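Local atomic coordinates of uncharacterized protein VP1736 (Vibrio parahaemolyticus, PDB entry 3LXQ), a protein that is of unknown function but belongs to the sulfatase family of the alkaline phosphatase clan. Residues A[54-66]-A[362-375]. Residues are numbered along the deposited sequence; the frame is centred on the assembly and turned at random.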
loop_
_atom_site.group_PDB
_atom_site.type_symbol
_atom_site.label_atom_id
_atom_site.label_comp_id
_atom_site.label_asym_id
_atom_site.label_seq_id
_atom_site.Cartn_x
_atom_site.Cartn_y
_atom_site.Cartn_z
ATOM N N LEU A 54 -0.376 19.911 13.299
ATOM C CA LEU A 54 -0.601 18.663 14.022
ATOM C C LEU A 54 -2.057 18.470 14.438
ATOM O O LEU A 54 -2.577 17.353 14.389
ATOM C CB LEU A 54 0.286 18.559 15.265
ATOM C CG LEU A 54 1.632 17.831 15.209
ATOM C CD1 LEU A 54 1.779 16.986 13.941
ATOM C CD2 LEU A 54 2.786 18.805 15.342
ATOM N N ASP A 55 -2.705 19.552 14.866
ATOM C CA ASP A 55 -4.091 19.461 15.301
ATOM C C ASP A 55 -4.989 19.038 14.157
ATOM O O ASP A 55 -5.835 18.158 14.327
ATOM C CB ASP A 55 -4.570 20.782 15.930
ATOM C CG ASP A 55 -3.960 21.031 17.291
ATOM O OD1 ASP A 55 -3.341 20.099 17.855
ATOM O OD2 ASP A 55 -4.098 22.161 17.801
ATOM N N LEU A 56 -4.776 19.631 12.984
ATOM C CA LEU A 56 -5.588 19.312 11.829
ATOM C C LEU A 56 -5.295 17.904 11.322
ATOM O O LEU A 56 -6.201 17.236 10.826
ATOM C CB LEU A 56 -5.408 20.350 10.716
ATOM C CG LEU A 56 -5.967 21.743 11.028
ATOM C CD1 LEU A 56 -5.471 22.743 9.994
ATOM C CD2 LEU A 56 -7.504 21.736 11.102
ATOM N N VAL A 57 -4.040 17.464 11.457
ATOM C CA VAL A 57 -3.636 16.104 11.069
ATOM C C VAL A 57 -4.302 15.079 12.000
ATOM O O VAL A 57 -4.980 14.152 11.537
ATOM C CB VAL A 57 -2.075 15.961 11.010
ATOM C CG1 VAL A 57 -1.635 14.510 10.900
ATOM C CG2 VAL A 57 -1.506 16.766 9.834
ATOM N N ARG A 58 -4.143 15.274 13.306
ATOM C CA ARG A 58 -4.761 14.385 14.288
ATOM C C ARG A 58 -6.290 14.334 14.175
ATOM O O ARG A 58 -6.872 13.253 14.123
ATOM C CB ARG A 58 -4.351 14.782 15.705
ATOM C CG ARG A 58 -2.918 14.387 16.064
ATOM C CD ARG A 58 -2.673 14.587 17.557
ATOM N NE ARG A 58 -2.499 15.997 17.901
ATOM C CZ ARG A 58 -1.329 16.572 18.165
ATOM N NH1 ARG A 58 -0.204 15.867 18.141
ATOM N NH2 ARG A 58 -1.287 17.862 18.448
ATOM N N ALA A 59 -6.934 15.498 14.127
ATOM C CA ALA A 59 -8.387 15.549 13.961
ATOM C C ALA A 59 -8.859 14.873 12.661
ATOM O O ALA A 59 -9.753 14.017 12.691
ATOM C CB ALA A 59 -8.904 16.986 14.062
ATOM N N SER A 60 -8.260 15.232 11.532
ATOM C CA SER A 60 -8.654 14.632 10.269
ATOM C C SER A 60 -8.318 13.131 10.175
ATOM O O SER A 60 -8.937 12.427 9.391
ATOM C CB SER A 60 -8.076 15.388 9.069
ATOM O OG SER A 60 -6.660 15.317 9.065
ATOM N N SER A 61 -7.377 12.651 10.991
ATOM C CA SER A 61 -7.023 11.225 11.015
ATOM C C SER A 61 -8.175 10.309 11.498
ATOM O O SER A 61 -8.364 9.208 10.962
ATOM C CB SER A 61 -5.757 10.990 11.861
ATOM O OG SER A 61 -6.045 10.946 13.253
ATOM N N THR A 62 -8.944 10.791 12.480
ATOM C CA THR A 62 -9.992 10.024 13.203
ATOM C C THR A 62 -9.422 9.027 14.226
ATOM O O THR A 62 -10.171 8.304 14.885
ATOM C CB THR A 62 -11.059 9.303 12.301
ATOM O OG1 THR A 62 -10.524 8.089 11.755
ATOM C CG2 THR A 62 -11.598 10.221 11.172
ATOM N N LYS A 63 -8.107 9.001 14.366
ATOM C CA LYS A 63 -7.466 8.173 15.390
ATOM C C LYS A 63 -7.854 8.666 16.789
ATOM O O LYS A 63 -8.267 9.802 16.949
ATOM C CB LYS A 63 -5.948 8.158 15.207
ATOM C CG LYS A 63 -5.467 7.761 13.812
ATOM C CD LYS A 63 -6.010 6.414 13.343
ATOM C CE LYS A 63 -5.100 5.269 13.785
ATOM N NZ LYS A 63 -5.606 3.973 13.272
ATOM N N ILE A 64 -7.744 7.797 17.790
ATOM C CA ILE A 64 -8.133 8.137 19.147
ATOM C C ILE A 64 -7.044 7.693 20.131
ATOM O O ILE A 64 -6.142 6.937 19.755
ATOM C CB ILE A 64 -9.524 7.534 19.504
ATOM C CG1 ILE A 64 -9.575 6.025 19.213
ATOM C CG2 ILE A 64 -10.639 8.226 18.696
ATOM C CD1 ILE A 64 -9.081 5.129 20.354
ATOM N N ASP A 65 -7.129 8.179 21.370
ATOM C CA ASP A 65 -6.175 7.872 22.441
ATOM C C ASP A 65 -4.746 8.275 22.063
ATOM O O ASP A 65 -3.823 7.463 22.148
ATOM C CB ASP A 65 -6.268 6.389 22.882
ATOM C CG ASP A 65 -5.634 6.128 24.251
ATOM O OD1 ASP A 65 -5.336 7.090 24.992
ATOM O OD2 ASP A 65 -5.435 4.941 24.595
ATOM N N PHE A 66 -4.580 9.535 21.654
ATOM C CA PHE A 66 -3.272 10.083 21.294
ATOM C C PHE A 66 -2.389 10.285 22.537
ATOM O O PHE A 66 -2.893 10.566 23.619
ATOM C CB PHE A 66 -3.427 11.421 20.556
ATOM C CG PHE A 66 -3.856 11.298 19.111
ATOM C CD1 PHE A 66 -2.930 10.982 18.111
ATOM C CD2 PHE A 66 -5.180 11.533 18.741
ATOM C CE1 PHE A 66 -3.320 10.885 16.767
ATOM C CE2 PHE A 66 -5.585 11.441 17.393
ATOM C CZ PHE A 66 -4.653 11.118 16.408
HETATM N N MSE A 362 0.946 5.835 13.464
HETATM C CA MSE A 362 0.209 5.796 12.188
HETATM C C MSE A 362 -1.094 6.592 12.239
HETATM O O MSE A 362 -1.888 6.440 13.166
HETATM C CB MSE A 362 -0.094 4.356 11.757
HETATM C CG MSE A 362 1.121 3.465 11.601
HETATM SE SE MSE A 362 0.680 1.816 10.667
HETATM C CE MSE A 362 -0.136 0.817 12.133
ATOM N N ILE A 363 -1.315 7.430 11.229
ATOM C CA ILE A 363 -2.527 8.222 11.156
ATOM C C ILE A 363 -3.556 7.614 10.192
ATOM O O ILE A 363 -4.671 8.118 10.063
ATOM C CB ILE A 363 -2.243 9.702 10.814
ATOM C CG1 ILE A 363 -1.651 9.839 9.404
ATOM C CG2 ILE A 363 -1.323 10.305 11.866
ATOM C CD1 ILE A 363 -1.578 11.270 8.901
ATOM N N GLY A 364 -3.179 6.518 9.532
ATOM C CA GLY A 364 -4.108 5.761 8.696
ATOM C C GLY A 364 -5.210 5.086 9.505
ATOM O O GLY A 364 -5.032 4.776 10.684
ATOM N N ARG A 365 -6.334 4.832 8.843
ATOM C CA ARG A 365 -7.577 4.411 9.485
ATOM C C ARG A 365 -7.638 2.891 9.625
ATOM O O ARG A 365 -7.182 2.154 8.743
ATOM C CB ARG A 365 -8.775 4.882 8.663
ATOM C CG ARG A 365 -9.116 6.362 8.790
ATOM C CD ARG A 365 -8.169 7.293 8.012
ATOM N NE ARG A 365 -8.631 8.682 8.111
ATOM C CZ ARG A 365 -9.575 9.219 7.332
ATOM N NH1 ARG A 365 -10.134 8.502 6.361
ATOM N NH2 ARG A 365 -9.957 10.488 7.519
ATOM N N ASP A 366 -8.177 2.441 10.752
ATOM C CA ASP A 366 -8.529 1.039 10.946
ATOM C C ASP A 366 -9.911 0.904 10.351
ATOM O O ASP A 366 -10.911 1.325 10.942
ATOM C CB ASP A 366 -8.537 0.694 12.433
ATOM C CG ASP A 366 -9.023 -0.734 12.726
ATOM O OD1 ASP A 366 -9.483 -1.451 11.806
ATOM O OD2 ASP A 366 -8.949 -1.143 13.910
ATOM N N LEU A 367 -9.975 0.323 9.169
ATOM C CA LEU A 367 -11.228 0.339 8.416
ATOM C C LEU A 367 -12.147 -0.829 8.774
ATOM O O LEU A 367 -13.205 -0.993 8.166
ATOM C CB LEU A 367 -10.958 0.421 6.913
ATOM C CG LEU A 367 -10.314 1.748 6.485
ATOM C CD1 LEU A 367 -9.677 1.653 5.107
ATOM C CD2 LEU A 367 -11.296 2.927 6.581
ATOM N N THR A 368 -11.743 -1.619 9.768
ATOM C CA THR A 368 -12.633 -2.617 10.349
ATOM C C THR A 368 -13.683 -1.908 11.206
ATOM O O THR A 368 -14.689 -2.503 11.588
ATOM C CB THR A 368 -11.899 -3.654 11.239
ATOM O OG1 THR A 368 -11.333 -2.998 12.378
ATOM C CG2 THR A 368 -10.821 -4.416 10.462
ATOM N N LYS A 369 -13.429 -0.630 11.484
ATOM C CA LYS A 369 -14.286 0.194 12.313
ATOM C C LYS A 369 -14.974 1.255 11.462
ATOM O O LYS A 369 -14.482 1.580 10.371
ATOM C CB LYS A 369 -13.470 0.832 13.445
ATOM C CG LYS A 369 -12.888 -0.221 14.391
ATOM C CD LYS A 369 -11.929 0.366 15.400
ATOM C CE LYS A 369 -11.578 -0.696 16.429
ATOM N NZ LYS A 369 -10.338 -0.360 17.160
ATOM N N PRO A 370 -16.106 1.803 11.965
ATOM C CA PRO A 370 -16.898 2.776 11.219
ATOM C C PRO A 370 -16.111 4.011 10.856
ATOM O O PRO A 370 -15.219 4.437 11.582
ATOM C CB PRO A 370 -18.022 3.150 12.204
ATOM C CG PRO A 370 -18.148 1.976 13.094
ATOM C CD PRO A 370 -16.728 1.503 13.275
ATOM N N LEU A 371 -16.459 4.581 9.722
ATOM C CA LEU A 371 -15.845 5.785 9.269
ATOM C C LEU A 371 -16.970 6.557 8.615
ATOM O O LEU A 371 -17.608 6.058 7.677
ATOM C CB LEU A 371 -14.742 5.462 8.255
ATOM C CG LEU A 371 -13.980 6.663 7.683
ATOM C CD1 LEU A 371 -13.002 7.236 8.695
ATOM C CD2 LEU A 371 -13.275 6.306 6.361
ATOM N N ALA A 372 -17.239 7.745 9.148
ATOM C CA ALA A 372 -18.308 8.598 8.640
ATOM C C ALA A 372 -17.963 8.997 7.219
ATOM O O ALA A 372 -16.780 9.084 6.873
ATOM C CB ALA A 372 -18.484 9.840 9.538
ATOM N N ARG A 373 -18.989 9.195 6.396
ATOM C CA ARG A 373 -18.801 9.664 5.026
ATOM C C ARG A 373 -17.914 10.900 4.874
ATOM O O ARG A 373 -17.147 10.996 3.912
ATOM C CB ARG A 373 -20.141 9.932 4.351
ATOM C CG ARG A 373 -20.526 8.865 3.347
ATOM C CD ARG A 373 -21.346 9.451 2.231
ATOM N NE ARG A 373 -20.582 10.344 1.353
ATOM C CZ ARG A 373 -20.811 11.652 1.219
ATOM N NH1 ARG A 373 -20.079 12.374 0.386
ATOM N NH2 ARG A 373 -21.779 12.254 1.904
ATOM N N GLU A 374 -18.030 11.857 5.790
ATOM C CA GLU A 374 -17.282 13.106 5.645
ATOM C C GLU A 374 -15.790 12.911 5.961
ATOM O O GLU A 374 -14.971 13.795 5.685
ATOM C CB GLU A 374 -17.880 14.226 6.503
ATOM C CG GLU A 374 -17.759 13.998 7.995
ATOM C CD GLU A 374 -19.007 13.357 8.620
ATOM O OE1 GLU A 374 -19.878 12.796 7.881
ATOM O OE2 GLU A 374 -19.101 13.430 9.872
ATOM N N ASP A 375 -15.465 11.758 6.550
ATOM C CA ASP A 375 -14.083 11.393 6.860
ATOM C C ASP A 375 -13.379 10.553 5.773
ATOM O O ASP A 375 -12.146 10.392 5.800
ATOM C CB ASP A 375 -14.004 10.728 8.231
ATOM C CG ASP A 375 -14.374 11.689 9.355
ATOM O OD1 ASP A 375 -13.941 12.868 9.298
ATOM O OD2 ASP A 375 -15.096 11.265 10.282
HETATM O O HOH W 1 -11.344 13.377 8.237
HETATM O O HOH W 2 -9.026 4.306 13.123
#
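At the C-terminal end of helix 50-61, Arg365 reaches across from another part of the chain to bond the last carbonyls, which, at a helix end, lack the regular i+4 N-H partners of the helix body. Arg365 NH2 meets Ser60 O at 2.9 Å, nearly straight (N-H...O 166°) and in the guanidinium plane, while Arg365 NE gives a more bent bond to Ser61 O, also 2.9 Å, from above that carbonyl's plane. Ser61 O takes a second donor, Thr62 OG1. NH1 and NH2 of Arg365 both donate to Asp375 O of their own loop, so three carbonyls fix the guanidinium's rotation, and its positive charge probably suits the negative end of the helix dipole. Arginine fits this place because its flat group can serve several acceptors at once. Water 1 donates to both Ser60 O and Asp375 OD1, bridging the segments beside it.

In this sulfatase-like protein the junction ties helix 50-61 to the loop linking strand 358-360 to strand 377-382, the first of the antiparallel five-stranded sheet. Thr62 leaves the helix with positive phi, and its methyl CG2 rests 3.6 Å from Asp375 CG. Serine suits position 61 because its OG turns to Arg58 O and also accepts from Lys63 N, an ST turn that carries the chain round into Lys63. That lysine, bent at chi2 and chi3 (-55° and -88°), curls over the Ile363-Gly364 backbone until Lys63 NZ bonds Gly364 O at 2.8 Å in the carbonyl plane; a long, flexible chain ending in an ammonium can both pack and donate. An apolar touch, Ile363 CD1 against Val57 CG1 at 3.8 Å, adds to these bonds, and Ser61 CB lies 3.6 Å from Ile363 O.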